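Local coordinates for trans-4-hydroxy-L-proline dehydratase (Clostridioides difficile 70-100-2010, PDB 6VXC), which catalyses the dehydration of trans-4-hydroxy-L-proline to (S)-1-pyrroline-5-carboxylate by glycyl radical chemistry during the anaerobic breakdown of hydroxyproline, at residues A[292-297]-A[537-542]; A[495-500]-A[513-518]. All coordinates share one frame; numbering follows the deposited sequence.

Interaction 1 (A[292-297]-A[537-542]); sequences TELNIW and KHMPCP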
loop_
_atom_site.group_PDB
_atom_site.type_symbol
_atom_site.label_atom_id
_atom_site.label_comp_id
_atom_site.label_asym_id
_atom_site.label_seq_id
_atom_site.Cartn_x
_atom_site.Cartn_y
_atom_site.Cartn_z
ATOM N N THR A 292 15.304 2.383 4.552
ATOM C CA THR A 292 15.996 2.522 5.823
ATOM C C THR A 292 16.180 3.973 6.244
ATOM O O THR A 292 16.415 4.222 7.425
ATOM C CB THR A 292 17.357 1.794 5.812
ATOM O OG1 THR A 292 18.169 2.253 4.733
ATOM C CG2 THR A 292 17.175 0.274 5.754
ATOM N N GLU A 293 16.073 4.925 5.318
ATOM C CA GLU A 293 15.955 6.334 5.687
ATOM C C GLU A 293 14.759 6.558 6.618
ATOM O O GLU A 293 14.885 7.202 7.663
ATOM C CB GLU A 293 15.833 7.186 4.414
ATOM C CG GLU A 293 15.492 8.651 4.649
ATOM C CD GLU A 293 15.570 9.538 3.381
ATOM O OE1 GLU A 293 14.880 9.252 2.372
ATOM O OE2 GLU A 293 16.322 10.549 3.412
ATOM N N LEU A 294 13.597 6.014 6.256
ATOM C CA LEU A 294 12.381 6.109 7.052
ATOM C C LEU A 294 11.559 4.847 6.834
ATOM O O LEU A 294 11.687 4.184 5.807
ATOM C CB LEU A 294 11.550 7.335 6.668
ATOM C CG LEU A 294 12.100 8.703 7.077
ATOM C CD1 LEU A 294 11.406 9.795 6.279
ATOM C CD2 LEU A 294 11.978 8.924 8.588
ATOM N N ASN A 295 10.676 4.548 7.790
ATOM C CA ASN A 295 9.745 3.415 7.674
ATOM C C ASN A 295 8.533 3.845 6.850
ATOM O O ASN A 295 7.443 4.095 7.372
ATOM C CB ASN A 295 9.310 2.921 9.048
ATOM C CG ASN A 295 8.334 1.757 8.955
ATOM O OD1 ASN A 295 8.153 1.176 7.882
ATOM N ND2 ASN A 295 7.739 1.377 10.086
ATOM N N ILE A 296 8.715 3.902 5.522
ATOM C CA ILE A 296 7.704 4.478 4.633
ATOM C C ILE A 296 6.634 3.446 4.284
ATOM O O ILE A 296 6.921 2.263 4.122
ATOM C CB ILE A 296 8.362 5.059 3.362
ATOM C CG1 ILE A 296 9.339 4.042 2.750
ATOM C CG2 ILE A 296 9.033 6.384 3.671
ATOM C CD1 ILE A 296 10.002 4.506 1.482
ATOM N N TRP A 297 5.384 3.904 4.212
ATOM C CA TRP A 297 4.281 3.063 3.763
ATOM C C TRP A 297 4.570 2.480 2.385
ATOM O O TRP A 297 5.040 3.180 1.489
ATOM C CB TRP A 297 2.977 3.868 3.724
ATOM C CG TRP A 297 2.278 3.943 5.053
ATOM C CD1 TRP A 297 2.229 5.012 5.905
ATOM C CD2 TRP A 297 1.533 2.894 5.680
ATOM N NE1 TRP A 297 1.492 4.686 7.026
ATOM C CE2 TRP A 297 1.058 3.391 6.910
ATOM C CE3 TRP A 297 1.223 1.576 5.318
ATOM C CZ2 TRP A 297 0.290 2.621 7.775
ATOM C CZ3 TRP A 297 0.453 0.811 6.182
ATOM C CH2 TRP A 297 0.002 1.338 7.397
ATOM N N LYS A 537 8.516 18.778 9.124
ATOM C CA LYS A 537 9.577 19.362 9.943
ATOM C C LYS A 537 10.485 18.295 10.539
ATOM O O LYS A 537 11.694 18.506 10.640
ATOM C CB LYS A 537 8.983 20.217 11.074
ATOM C CG LYS A 537 8.233 21.461 10.614
ATOM C CD LYS A 537 7.481 22.141 11.778
ATOM C CE LYS A 537 6.856 23.477 11.356
ATOM N NZ LYS A 537 7.886 24.513 11.017
ATOM N N HIS A 538 9.932 17.154 10.955
ATOM C CA HIS A 538 10.699 16.169 11.699
ATOM C C HIS A 538 10.973 14.884 10.927
ATOM O O HIS A 538 11.765 14.067 11.395
ATOM C CB HIS A 538 9.974 15.828 13.013
ATOM C CG HIS A 538 9.652 17.036 13.840
ATOM N ND1 HIS A 538 10.594 17.685 14.606
ATOM C CD2 HIS A 538 8.500 17.728 13.998
ATOM C CE1 HIS A 538 10.034 18.722 15.204
ATOM N NE2 HIS A 538 8.763 18.771 14.853
ATOM N N MET A 539 10.349 14.678 9.775
ATOM C CA MET A 539 10.666 13.519 8.941
ATOM C C MET A 539 11.112 13.918 7.540
ATOM O O MET A 539 10.671 13.295 6.568
ATOM C CB MET A 539 9.458 12.597 8.791
ATOM C CG MET A 539 8.988 11.880 10.022
ATOM S SD MET A 539 7.577 10.860 9.520
ATOM C CE MET A 539 6.629 10.799 11.032
ATOM N N PRO A 540 11.947 14.941 7.371
ATOM C CA PRO A 540 12.429 15.231 6.022
ATOM C C PRO A 540 13.181 14.021 5.505
ATOM O O PRO A 540 13.744 13.241 6.268
ATOM C CB PRO A 540 13.349 16.441 6.216
ATOM C CG PRO A 540 13.801 16.346 7.626
ATOM C CD PRO A 540 12.633 15.762 8.385
ATOM N N CYS A 541 13.126 13.818 4.202
ATOM C CA CYS A 541 13.730 12.638 3.587
ATOM C C CYS A 541 14.633 13.086 2.450
ATOM O O CYS A 541 14.260 12.995 1.278
ATOM C CB CYS A 541 12.651 11.649 3.128
ATOM S SG CYS A 541 11.266 12.415 2.225
ATOM N N PRO A 542 15.843 13.568 2.763
ATOM C CA PRO A 542 16.738 14.043 1.692
ATOM C C PRO A 542 17.067 12.976 0.662
ATOM O O PRO A 542 17.204 13.311 -0.520
ATOM C CB PRO A 542 18.008 14.491 2.434
ATOM C CG PRO A 542 17.682 14.451 3.879
ATOM C CD PRO A 542 16.463 13.609 4.091
#
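Glu293, the last helical residue of 276-293, reaches across to Cys541 and Pro542, where the short helix 542-546 begins. This is a clear instance of a carboxylate from a distant part of the chain settling at a helix N terminus. Its CG stands anti to the backbone N (chi1 171°) and the chain stays extended beyond it, carrying the carboxylate across to the Cys541-Pro542 junction. One oxygen, OE1, lies against Cys541 CB at 3.4 Å, while OE2 presses on the proline ring, 3.1 Å from Pro542 CD. OE2 is equally near Pro542 N, but a proline nitrogen has no hydrogen to offer, so no hydrogen bond forms there. The carboxylate is instead satisfied one step further along, OE2 accepting from Leu543 N and OE1 from Met544 N. Two amides of the first turn are thereby engaged, and the negative group would be expected to interact favourably with the helix dipole. Cys541 occupies the N-cap position of the same helix.

Beside this close polar fit, the Leu294 part is looser, a methyl group set against a carbonyl oxygen and two side-chain carbons. Leaving the helix in an extended conformation, Leu294 sends CD1 to within 3.6 Å of Met539 O, which accepts a hydrogen bond from Gln559, and 3.9 Å of Cys541 CB, yet it comes no nearer than 4.2 Å to Met539 CB. The thioether of Met539 leads away from the interface. All the touching residues are buried; the open side begins at the preceding helix end, where Lys537 is exposed and His538 partly so.

Arg68 of helix 64-78 packs on both Leu294 and Pro540, whereas Met539 leans on Thr148 of helix 148-155. The contact therefore joins the C-terminal ends of helices 276-293 and 506-538 at the start of helix 542-546.

Interaction 2 (A[495-500]-A[513-518]); sequences IETGDP and FKKQLH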
loop_
_atom_site.group_PDB
_atom_site.type_symbol
_atom_site.label_atom_id
_atom_site.label_comp_id
_atom_site.label_asym_id
_atom_site.label_seq_id
_atom_site.Cartn_x
_atom_site.Cartn_y
_atom_site.Cartn_z
ATOM N N ILE A 495 -22.061 14.634 16.163
ATOM C CA ILE A 495 -22.850 15.819 16.490
ATOM C C ILE A 495 -24.328 15.435 16.572
ATOM O O ILE A 495 -24.732 14.355 16.155
ATOM C CB ILE A 495 -22.639 16.955 15.472
ATOM C CG1 ILE A 495 -22.839 16.447 14.042
ATOM C CG2 ILE A 495 -21.243 17.538 15.625
ATOM C CD1 ILE A 495 -22.900 17.531 12.985
ATOM N N GLU A 496 -25.143 16.348 17.109
ATOM C CA GLU A 496 -26.587 16.116 17.262
ATOM C C GLU A 496 -27.309 16.513 15.984
ATOM O O GLU A 496 -27.669 17.668 15.792
ATOM C CB GLU A 496 -27.146 16.887 18.451
ATOM C CG GLU A 496 -26.762 16.318 19.803
ATOM C CD GLU A 496 -27.339 17.120 20.977
ATOM O OE1 GLU A 496 -28.306 17.894 20.774
ATOM O OE2 GLU A 496 -26.812 16.965 22.103
ATOM N N THR A 497 -27.548 15.548 15.102
ATOM C CA THR A 497 -28.280 15.838 13.874
ATOM C C THR A 497 -29.779 15.571 13.991
ATOM O O THR A 497 -30.517 15.820 13.034
ATOM C CB THR A 497 -27.681 15.053 12.692
ATOM O OG1 THR A 497 -27.412 13.703 13.079
ATOM C CG2 THR A 497 -26.387 15.711 12.228
ATOM N N GLY A 498 -30.247 15.086 15.131
ATOM C CA GLY A 498 -31.665 14.890 15.358
ATOM C C GLY A 498 -31.991 13.459 15.722
ATOM O O GLY A 498 -31.221 12.541 15.424
ATOM N N ASP A 499 -33.098 13.274 16.419
ATOM C CA ASP A 499 -33.643 11.944 16.670
ATOM C C ASP A 499 -34.155 11.368 15.359
ATOM O O ASP A 499 -35.060 11.954 14.760
ATOM C CB ASP A 499 -34.769 12.024 17.709
ATOM C CG ASP A 499 -35.289 10.655 18.117
ATOM O OD1 ASP A 499 -35.350 9.750 17.256
ATOM O OD2 ASP A 499 -35.623 10.478 19.303
ATOM N N PRO A 500 -33.630 10.235 14.885
ATOM C CA PRO A 500 -34.063 9.715 13.573
ATOM C C PRO A 500 -35.543 9.400 13.490
ATOM O O PRO A 500 -36.095 9.393 12.386
ATOM C CB PRO A 500 -33.237 8.432 13.405
ATOM C CG PRO A 500 -32.193 8.470 14.448
ATOM C CD PRO A 500 -32.703 9.319 15.565
ATOM N N PHE A 513 -27.077 12.357 7.661
ATOM C CA PHE A 513 -25.861 11.586 7.411
ATOM C C PHE A 513 -24.757 12.461 6.834
ATOM O O PHE A 513 -23.596 12.361 7.247
ATOM C CB PHE A 513 -26.158 10.433 6.452
ATOM C CG PHE A 513 -24.923 9.804 5.841
ATOM C CD1 PHE A 513 -24.159 8.905 6.562
ATOM C CD2 PHE A 513 -24.528 10.137 4.554
ATOM C CE1 PHE A 513 -23.023 8.327 6.005
ATOM C CE2 PHE A 513 -23.389 9.579 3.986
ATOM C CZ PHE A 513 -22.629 8.674 4.713
ATOM N N LYS A 514 -25.098 13.302 5.855
ATOM C CA LYS A 514 -24.101 14.177 5.253
ATOM C C LYS A 514 -23.525 15.157 6.270
ATOM O O LYS A 514 -22.327 15.472 6.219
ATOM C CB LYS A 514 -24.712 14.910 4.059
ATOM C CG LYS A 514 -24.939 13.993 2.850
ATOM C CD LYS A 514 -25.153 14.788 1.562
ATOM C CE LYS A 514 -26.512 15.488 1.528
ATOM N NZ LYS A 514 -26.813 16.182 0.229
ATOM N N LYS A 515 -24.335 15.601 7.233
ATOM C CA LYS A 515 -23.802 16.462 8.288
ATOM C C LYS A 515 -22.858 15.697 9.206
ATOM O O LYS A 515 -21.813 16.226 9.595
ATOM C CB LYS A 515 -24.927 17.085 9.112
ATOM C CG LYS A 515 -25.757 18.128 8.393
ATOM C CD LYS A 515 -26.734 18.734 9.397
ATOM C CE LYS A 515 -27.862 19.483 8.735
ATOM N NZ LYS A 515 -28.799 19.957 9.793
ATOM N N GLN A 516 -23.194 14.451 9.562
ATOM C CA GLN A 516 -22.250 13.669 10.348
ATOM C C GLN A 516 -20.954 13.457 9.577
ATOM O O GLN A 516 -19.866 13.582 10.141
ATOM C CB GLN A 516 -22.861 12.334 10.753
ATOM C CG GLN A 516 -24.053 12.457 11.681
ATOM C CD GLN A 516 -23.646 12.690 13.117
ATOM O OE1 GLN A 516 -22.459 12.720 13.453
ATOM N NE2 GLN A 516 -24.636 12.837 13.981
ATOM N N LEU A 517 -21.059 13.177 8.275
ATOM C CA LEU A 517 -19.881 13.004 7.430
ATOM C C LEU A 517 -19.009 14.257 7.420
ATOM O O LEU A 517 -17.786 14.173 7.562
ATOM C CB LEU A 517 -20.324 12.652 6.012
ATOM C CG LEU A 517 -19.281 12.405 4.931
ATOM C CD1 LEU A 517 -18.335 11.323 5.386
ATOM C CD2 LEU A 517 -19.992 11.996 3.644
ATOM N N HIS A 518 -19.628 15.417 7.198
ATOM C CA HIS A 518 -18.898 16.681 7.176
ATOM C C HIS A 518 -18.127 16.877 8.471
ATOM O O HIS A 518 -16.950 17.235 8.457
ATOM C CB HIS A 518 -19.874 17.842 6.942
ATOM C CG HIS A 518 -19.244 19.204 7.029
ATOM N ND1 HIS A 518 -18.352 19.680 6.089
ATOM C CD2 HIS A 518 -19.396 20.198 7.936
ATOM C CE1 HIS A 518 -17.984 20.907 6.415
ATOM N NE2 HIS A 518 -18.603 21.245 7.529
HETATM O O HOH W 1 -30.260 17.092 10.821
#
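The carboxamide of Gln516 pairs with both backbone polar groups of Ile495, a compact illustration of how one side chain can fasten a loop to a helix. NE2 donates to Ile495 O at 2.7 Å, bent to 134° at the hydrogen, and the carbonyl oxygen lies tilted out of the Gln516 amide plane. In the other direction, Ile495 N makes a weak but fairly straight bond to Gln516 OE1 at 3.3 Å. A third bond runs from NE2 to Thr497 OG1 at 3.0 Å, so the nitrogen gives two bonds and the rotation of the amide is fixed. A bend in the glutamine chain (chi2 -80°) brings the amide to the Ile495 backbone and Thr497 OG1.

Further out, a water accepts a weak bond from Lys515 NZ and donates to Thr497 O, bridging the exposed margin. Next to this bridge, Thr497 CG2 lies 3.7 Å from Lys515 CB, the two side chains running past each other in opposite senses. Ile495 lays aliphatic carbons against polar atoms, CD1 3.8 Å from Lys515 O and CG1 near Gln516 OE1.

Ile476 and Thr480 of helix 473-481 touch Gln516, so its buried side chain meets that helix as well as the loop. Ile495 and Thr497 extend the packing along helix 506-538 to Tyr519 and Ala512, so the loop after strand 491-492 is laid against the helix it leads into.

Followed from the N terminus, the chain leaves helix 276-293 through 292-297 and travels 239 residues before returning at 537-542, where interaction 1 closes a long loop. Within that excursion, 495-500 comes just before helix 506-538, and the chain turns back at once to set 513-518 against it. Interaction 2 thus closes a short loop with 12 residues between its segments, lying wholly inside the longer one and not crossing it. The centres lie about 38 Å apart, and the nearest atoms about 21 Å, so the two contacts do not touch, but helix 506-538 links them: interaction 2 fixes its lead-in to its early turns, and interaction 1 ties its exit to helix 276-293.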